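Local coordinates for protein lactate dehydrogenase, adjacent gene encodes predicted malate dehydrogenase (Cryptosporidium parvum, PDB 4ND2) that probably catalyses the NAD-dependent interconversion of (S)-lactate and pyruvate as a member of the lactate/malate dehydrogenase superfamily, at residues S91-A105 with T121-S135. Sequence-based numbering, arbitrary orientation.
Sequences SELLFGNARILDSVA and TNPLDVMVSHFQKVS. With A3D (3-acetylpyridine adenine dinucleotide), chain C; PYR (pyruvic acid), chain D.
Met-127 packs as a knob into the hole formed on helix 94-105 by Leu-94, Asn-97, Ala-98 and Leu-101. Its CB lies 3.6 Å from Leu-101 CD2; SD then rests 3.6 Å from Ala-98 N, and CE ends 3.7 Å from Leu-94 CD1. Bends at chi2 and chi3 fold this pliant, unbranched chain along the neighbouring helix, where the small side chain of Ala-98 lets the sulfur come up against the backbone. The two helices, 38° from parallel, belong to the Rossmann-type NAD-binding domain, and strand 116-119 of its parallel sheet lies between them in sequence. At the cofactor end, Asn-97 ND2 gives a nearly straight bond (172°) of 2.7 Å to Asn-122 O, in the carbonyl plane; an amide suits this place because ND2 also donates to Ser-81 OG while OD1 accepts from Ile-82 N. With its backbone so held, Asn-122 turns ND2 to the pyruvate keto oxygen O3, at 3.0 Å, and to the ribose O2D of the NAD analogue, while OD1 closes an Asx turn on Leu-124 N. Farther along, His-130's flat ring suits a sandwich between Ala-98 CB and Val-134 CG1, its NE2 donating to Asp-102 OD2 at 2.7 Å, syn but tilted from the carboxylate plane; OD1 salt-bridges Arg-99 NH1.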
loop_
_atom_site.group_PDB
_atom_site.type_symbol
_atom_site.label_atom_id
_atom_site.label_comp_id
_atom_site.label_asym_id
_atom_site.label_seq_id
_atom_site.Cartn_x
_atom_site.Cartn_y
_atom_site.Cartn_z
ATOM N N SER A 91 30.876 -20.480 2.517
ATOM C CA SER A 91 31.148 -21.624 3.392
ATOM C C SER A 91 32.225 -21.357 4.452
ATOM O O SER A 91 32.402 -22.159 5.363
ATOM C CB SER A 91 31.541 -22.843 2.556
ATOM O OG SER A 91 32.764 -22.617 1.879
ATOM N N GLU A 92 32.937 -20.238 4.335
ATOM C CA GLU A 92 33.918 -19.830 5.348
ATOM C C GLU A 92 33.289 -19.663 6.736
ATOM O O GLU A 92 33.973 -19.807 7.749
ATOM C CB GLU A 92 34.596 -18.524 4.938
ATOM C CG GLU A 92 35.506 -18.650 3.724
ATOM C CD GLU A 92 35.867 -17.308 3.115
ATOM O OE1 GLU A 92 36.180 -17.274 1.906
ATOM O OE2 GLU A 92 35.835 -16.286 3.839
ATOM N N LEU A 93 31.992 -19.365 6.773
ATOM C CA LEU A 93 31.258 -19.179 8.025
ATOM C C LEU A 93 30.684 -20.483 8.590
ATOM O O LEU A 93 30.013 -20.459 9.623
ATOM C CB LEU A 93 30.108 -18.186 7.809
ATOM C CG LEU A 93 30.453 -16.842 7.160
ATOM C CD1 LEU A 93 29.188 -16.037 6.897
ATOM C CD2 LEU A 93 31.423 -16.058 8.032
ATOM N N LEU A 94 30.953 -21.607 7.924
ATOM C CA LEU A 94 30.318 -22.890 8.239
ATOM C C LEU A 94 30.394 -23.290 9.715
ATOM O O LEU A 94 29.365 -23.504 10.354
ATOM C CB LEU A 94 30.942 -24.004 7.387
ATOM C CG LEU A 94 30.434 -25.432 7.595
ATOM C CD1 LEU A 94 28.969 -25.544 7.206
ATOM C CD2 LEU A 94 31.282 -26.409 6.794
ATOM N N PHE A 95 31.611 -23.399 10.244
ATOM C CA PHE A 95 31.813 -23.975 11.576
ATOM C C PHE A 95 31.217 -23.102 12.678
ATOM O O PHE A 95 30.539 -23.605 13.573
ATOM C CB PHE A 95 33.302 -24.230 11.847
ATOM C CG PHE A 95 33.941 -25.208 10.891
ATOM C CD1 PHE A 95 35.109 -24.878 10.217
ATOM C CD2 PHE A 95 33.374 -26.457 10.663
ATOM C CE1 PHE A 95 35.700 -25.773 9.336
ATOM C CE2 PHE A 95 33.961 -27.356 9.786
ATOM C CZ PHE A 95 35.124 -27.014 9.121
ATOM N N GLY A 96 31.463 -21.799 12.600
ATOM C CA GLY A 96 30.956 -20.860 13.594
ATOM C C GLY A 96 29.441 -20.737 13.595
ATOM O O GLY A 96 28.813 -20.740 14.651
ATOM N N ASN A 97 28.844 -20.635 12.412
ATOM C CA ASN A 97 27.394 -20.445 12.322
ATOM C C ASN A 97 26.596 -21.703 12.639
ATOM O O ASN A 97 25.484 -21.612 13.157
ATOM C CB ASN A 97 27.007 -19.871 10.958
ATOM C CG ASN A 97 27.439 -18.424 10.800
ATOM O OD1 ASN A 97 27.864 -17.782 11.763
ATOM N ND2 ASN A 97 27.330 -17.904 9.588
ATOM N N ALA A 98 27.165 -22.871 12.356
ATOM C CA ALA A 98 26.555 -24.130 12.782
ATOM C C ALA A 98 26.369 -24.147 14.300
ATOM O O ALA A 98 25.324 -24.564 14.802
ATOM C CB ALA A 98 27.405 -25.308 12.345
ATOM N N ARG A 99 27.388 -23.682 15.020
ATOM C CA ARG A 99 27.344 -23.609 16.478
ATOM C C ARG A 99 26.305 -22.603 16.976
ATOM O O ARG A 99 25.604 -22.866 17.950
ATOM C CB ARG A 99 28.731 -23.262 17.035
ATOM C CG ARG A 99 29.773 -24.360 16.840
ATOM C CD ARG A 99 29.413 -25.621 17.612
ATOM N NE ARG A 99 29.124 -25.311 19.014
ATOM C CZ ARG A 99 28.277 -25.980 19.799
ATOM N NH1 ARG A 99 27.594 -27.031 19.350
ATOM N NH2 ARG A 99 28.108 -25.587 21.058
ATOM N N ILE A 100 26.198 -21.459 16.308
ATOM C CA ILE A 100 25.158 -20.484 16.643
ATOM C C ILE A 100 23.776 -21.114 16.497
ATOM O O ILE A 100 22.937 -20.992 17.392
ATOM C CB ILE A 100 25.256 -19.211 15.774
ATOM C CG1 ILE A 100 26.484 -18.395 16.183
ATOM C CG2 ILE A 100 23.997 -18.359 15.911
ATOM C CD1 ILE A 100 26.815 -17.258 15.242
ATOM N N LEU A 101 23.551 -21.800 15.379
ATOM C CA LEU A 101 22.245 -22.406 15.104
ATOM C C LEU A 101 21.861 -23.513 16.088
ATOM O O LEU A 101 20.673 -23.737 16.319
ATOM C CB LEU A 101 22.161 -22.907 13.654
ATOM C CG LEU A 101 21.606 -21.894 12.643
ATOM C CD1 LEU A 101 22.298 -20.539 12.716
ATOM C CD2 LEU A 101 21.704 -22.458 11.235
ATOM N N ASP A 102 22.852 -24.187 16.675
ATOM C CA ASP A 102 22.591 -25.139 17.764
ATOM C C ASP A 102 21.868 -24.439 18.908
ATOM O O ASP A 102 20.876 -24.948 19.428
ATOM C CB ASP A 102 23.891 -25.751 18.306
ATOM C CG ASP A 102 24.598 -26.633 17.299
ATOM O OD1 ASP A 102 25.835 -26.768 17.407
ATOM O OD2 ASP A 102 23.934 -27.194 16.404
ATOM N N SER A 103 22.376 -23.270 19.292
ATOM C CA SER A 103 21.780 -22.478 20.367
ATOM C C SER A 103 20.401 -21.941 19.971
ATOM O O SER A 103 19.456 -22.015 20.756
ATOM C CB SER A 103 22.710 -21.323 20.753
ATOM O OG SER A 103 22.182 -20.577 21.833
ATOM N N VAL A 104 20.284 -21.421 18.751
ATOM C CA VAL A 104 18.999 -20.905 18.263
ATOM C C VAL A 104 17.942 -22.010 18.248
ATOM O O VAL A 104 16.788 -21.777 18.611
ATOM C CB VAL A 104 19.116 -20.278 16.852
ATOM C CG1 VAL A 104 17.752 -19.823 16.347
ATOM C CG2 VAL A 104 20.079 -19.099 16.860
ATOM N N ALA A 105 18.345 -23.209 17.837
ATOM C CA ALA A 105 17.444 -24.361 17.789
ATOM C C ALA A 105 16.868 -24.707 19.160
ATOM O O ALA A 105 15.703 -25.084 19.263
ATOM C CB ALA A 105 18.162 -25.565 17.207
ATOM N N THR A 121 21.096 -17.178 7.638
ATOM C CA THR A 121 22.500 -17.442 7.983
ATOM C C THR A 121 23.224 -18.316 6.957
ATOM O O THR A 121 22.728 -19.383 6.591
ATOM C CB THR A 121 22.584 -18.137 9.359
ATOM O OG1 THR A 121 21.845 -17.378 10.324
ATOM C CG2 THR A 121 24.030 -18.275 9.817
ATOM N N ASN A 122 24.391 -17.854 6.503
ATOM C CA ASN A 122 25.215 -18.597 5.539
ATOM C C ASN A 122 26.184 -19.562 6.223
ATOM O O ASN A 122 26.554 -19.345 7.383
ATOM C CB ASN A 122 26.016 -17.639 4.647
ATOM C CG ASN A 122 25.296 -17.291 3.355
ATOM O OD1 ASN A 122 24.672 -18.147 2.728
ATOM N ND2 ASN A 122 25.405 -16.033 2.936
ATOM N N PRO A 123 26.604 -20.630 5.512
ATOM C CA PRO A 123 26.208 -21.031 4.154
ATOM C C PRO A 123 24.795 -21.617 4.127
ATOM O O PRO A 123 24.534 -22.654 4.740
ATOM C CB PRO A 123 27.249 -22.088 3.779
ATOM C CG PRO A 123 27.677 -22.667 5.078
ATOM C CD PRO A 123 27.617 -21.544 6.075
ATOM N N LEU A 124 23.912 -20.951 3.390
ATOM C CA LEU A 124 22.458 -21.095 3.541
ATOM C C LEU A 124 21.914 -22.528 3.570
ATOM O O LEU A 124 21.283 -22.934 4.547
ATOM C CB LEU A 124 21.757 -20.293 2.436
ATOM C CG LEU A 124 20.234 -20.124 2.480
ATOM C CD1 LEU A 124 19.491 -21.327 1.908
ATOM C CD2 LEU A 124 19.755 -19.801 3.886
ATOM N N ASP A 125 22.145 -23.284 2.502
ATOM C CA ASP A 125 21.512 -24.602 2.354
ATOM C C ASP A 125 21.948 -25.588 3.435
ATOM O O ASP A 125 21.131 -26.355 3.949
ATOM C CB ASP A 125 21.797 -25.181 0.968
ATOM C CG ASP A 125 21.297 -24.284 -0.142
ATOM O OD1 ASP A 125 20.111 -24.391 -0.516
ATOM O OD2 ASP A 125 22.095 -23.463 -0.633
ATOM N N VAL A 126 23.229 -25.552 3.786
ATOM C CA VAL A 126 23.766 -26.427 4.829
ATOM C C VAL A 126 23.279 -25.989 6.213
ATOM O O VAL A 126 22.981 -26.830 7.059
ATOM C CB VAL A 126 25.310 -26.478 4.791
ATOM C CG1 VAL A 126 25.847 -27.422 5.860
ATOM C CG2 VAL A 126 25.781 -26.915 3.410
ATOM N N MET A 127 23.185 -24.678 6.433
ATOM C CA MET A 127 22.664 -24.153 7.699
ATOM C C MET A 127 21.200 -24.539 7.911
ATOM O O MET A 127 20.810 -24.885 9.026
ATOM C CB MET A 127 22.826 -22.631 7.774
ATOM C CG MET A 127 24.262 -22.136 7.918
ATOM S SD MET A 127 25.124 -22.667 9.419
ATOM C CE MET A 127 25.927 -24.167 8.859
ATOM N N VAL A 128 20.399 -24.493 6.846
ATOM C CA VAL A 128 18.989 -24.894 6.917
ATOM C C VAL A 128 18.870 -26.355 7.345
ATOM O O VAL A 128 18.098 -26.687 8.246
ATOM C CB VAL A 128 18.258 -24.721 5.564
ATOM C CG1 VAL A 128 16.850 -25.307 5.628
ATOM C CG2 VAL A 128 18.195 -23.257 5.165
ATOM N N SER A 129 19.633 -27.217 6.673
ATOM C CA SER A 129 19.649 -28.648 6.965
ATOM C C SER A 129 20.098 -28.903 8.400
ATOM O O SER A 129 19.495 -29.704 9.117
ATOM C CB SER A 129 20.587 -29.372 5.996
ATOM O OG SER A 129 20.523 -30.773 6.181
ATOM N N HIS A 130 21.155 -28.210 8.811
ATOM C CA HIS A 130 21.664 -28.312 10.172
ATOM C C HIS A 130 20.603 -27.920 11.198
ATOM O O HIS A 130 20.394 -28.639 12.174
ATOM C CB HIS A 130 22.911 -27.443 10.347
ATOM C CG HIS A 130 23.551 -27.581 11.692
ATOM N ND1 HIS A 130 24.135 -28.754 12.119
ATOM C CD2 HIS A 130 23.689 -26.699 12.709
ATOM C CE1 HIS A 130 24.609 -28.588 13.341
ATOM N NE2 HIS A 130 24.351 -27.349 13.722
ATOM N N PHE A 131 19.927 -26.793 10.973
ATOM C CA PHE A 131 18.895 -26.334 11.905
ATOM C C PHE A 131 17.737 -27.321 12.030
ATOM O O PHE A 131 17.247 -27.566 13.133
ATOM C CB PHE A 131 18.337 -24.964 11.518
ATOM C CG PHE A 131 17.342 -24.436 12.508
ATOM C CD1 PHE A 131 17.761 -23.692 13.603
ATOM C CD2 PHE A 131 15.991 -24.724 12.375
ATOM C CE1 PHE A 131 16.848 -23.224 14.530
ATOM C CE2 PHE A 131 15.073 -24.260 13.301
ATOM C CZ PHE A 131 15.503 -23.508 14.382
ATOM N N GLN A 132 17.288 -27.866 10.904
ATOM C CA GLN A 132 16.190 -28.828 10.919
ATOM C C GLN A 132 16.577 -30.072 11.720
ATOM O O GLN A 132 15.781 -30.575 12.513
ATOM C CB GLN A 132 15.777 -29.210 9.492
ATOM C CG GLN A 132 14.480 -30.008 9.407
ATOM C CD GLN A 132 14.655 -31.484 9.726
ATOM O OE1 GLN A 132 15.690 -32.076 9.428
ATOM N NE2 GLN A 132 13.640 -32.082 10.337
ATOM N N LYS A 133 17.802 -30.549 11.514
ATOM C CA LYS A 133 18.293 -31.740 12.203
ATOM C C LYS A 133 18.346 -31.537 13.719
ATOM O O LYS A 133 17.817 -32.356 14.471
ATOM C CB LYS A 133 19.677 -32.142 11.679
ATOM C CG LYS A 133 20.129 -33.523 12.133
ATOM C CD LYS A 133 21.510 -33.871 11.601
ATOM C CE LYS A 133 21.949 -35.246 12.083
ATOM N NZ LYS A 133 23.339 -35.578 11.658
ATOM N N VAL A 134 18.967 -30.446 14.161
ATOM C CA VAL A 134 19.162 -30.205 15.598
ATOM C C VAL A 134 17.889 -29.727 16.310
ATOM O O VAL A 134 17.684 -30.046 17.480
ATOM C CB VAL A 134 20.340 -29.237 15.884
ATOM C CG1 VAL A 134 21.624 -29.766 15.263
ATOM C CG2 VAL A 134 20.046 -27.827 15.394
ATOM N N SER A 135 17.040 -28.975 15.609
ATOM C CA SER A 135 15.783 -28.488 16.191
ATOM C C SER A 135 14.718 -29.583 16.266
ATOM O O SER A 135 13.926 -29.622 17.209
ATOM C CB SER A 135 15.234 -27.297 15.394
ATOM O OG SER A 135 14.727 -27.704 14.131
HETATM P PA A3D C . 25.609 -8.815 10.849
HETATM O O1A A3D C . 25.257 -7.396 10.499
HETATM O O2A A3D C . 27.006 -9.136 11.314
HETATM O O5B A3D C . 24.584 -9.330 11.967
HETATM C C5B A3D C . 24.749 -10.568 12.648
HETATM C C4B A3D C . 24.095 -10.427 14.014
HETATM O O4B A3D C . 24.001 -11.705 14.645
HETATM C C3B A3D C . 24.891 -9.520 14.952
HETATM O O3B A3D C . 24.095 -8.415 15.395
HETATM C C2B A3D C . 25.287 -10.420 16.109
HETATM O O2B A3D C . 25.286 -9.767 17.381
HETATM C C1B A3D C . 24.237 -11.512 16.037
HETATM N N9A A3D C . 24.643 -12.765 16.707
HETATM C C8A A3D C . 25.870 -13.319 16.763
HETATM N N7A A3D C . 25.832 -14.471 17.478
HETATM C C5A A3D C . 24.567 -14.657 17.889
HETATM C C6A A3D C . 23.834 -15.666 18.678
HETATM N N6A A3D C . 24.471 -16.746 19.193
HETATM N N1A A3D C . 22.507 -15.472 18.864
HETATM C C2A A3D C . 21.850 -14.407 18.361
HETATM N N3A A3D C . 22.459 -13.453 17.636
HETATM C C4A A3D C . 23.787 -13.527 17.373
HETATM O O3 A3D C . 25.299 -9.811 9.616
HETATM P PN A3D C . 24.170 -9.566 8.484
HETATM O O1N A3D C . 24.722 -8.619 7.457
HETATM O O2N A3D C . 22.847 -9.265 9.135
HETATM O O5D A3D C . 24.072 -11.036 7.842
HETATM C C5D A3D C . 23.566 -12.104 8.635
HETATM C C4D A3D C . 23.766 -13.454 7.955
HETATM O O4D A3D C . 22.982 -13.520 6.758
HETATM C C3D A3D C . 25.210 -13.723 7.542
HETATM O O3D A3D C . 25.561 -15.069 7.862
HETATM C C2D A3D C . 25.211 -13.547 6.041
HETATM O O2D A3D C . 26.195 -14.336 5.367
HETATM C C1D A3D C . 23.805 -14.007 5.698
HETATM N N1N A3D C . 23.327 -13.542 4.398
HETATM C C2N A3D C . 22.750 -14.436 3.582
HETATM C C3N A3D C . 22.276 -14.058 2.334
HETATM C C7N A3D C . 21.630 -15.057 1.423
HETATM O O7N A3D C . 21.294 -14.688 0.316
HETATM C C8N A3D C . 21.394 -16.465 1.878
HETATM C C4N A3D C . 22.401 -12.734 1.936
HETATM C C5N A3D C . 22.996 -11.825 2.798
HETATM C C6N A3D C . 23.457 -12.258 4.033
HETATM C C PYR D . 24.234 -12.990 -1.141
HETATM O O PYR D . 24.193 -11.744 -1.259
HETATM O OXT PYR D . 23.807 -13.738 -2.049
HETATM C CA PYR D . 24.804 -13.592 0.067
HETATM O O3 PYR D . 24.634 -14.780 0.289
HETATM C CB PYR D . 25.593 -12.738 1.015
#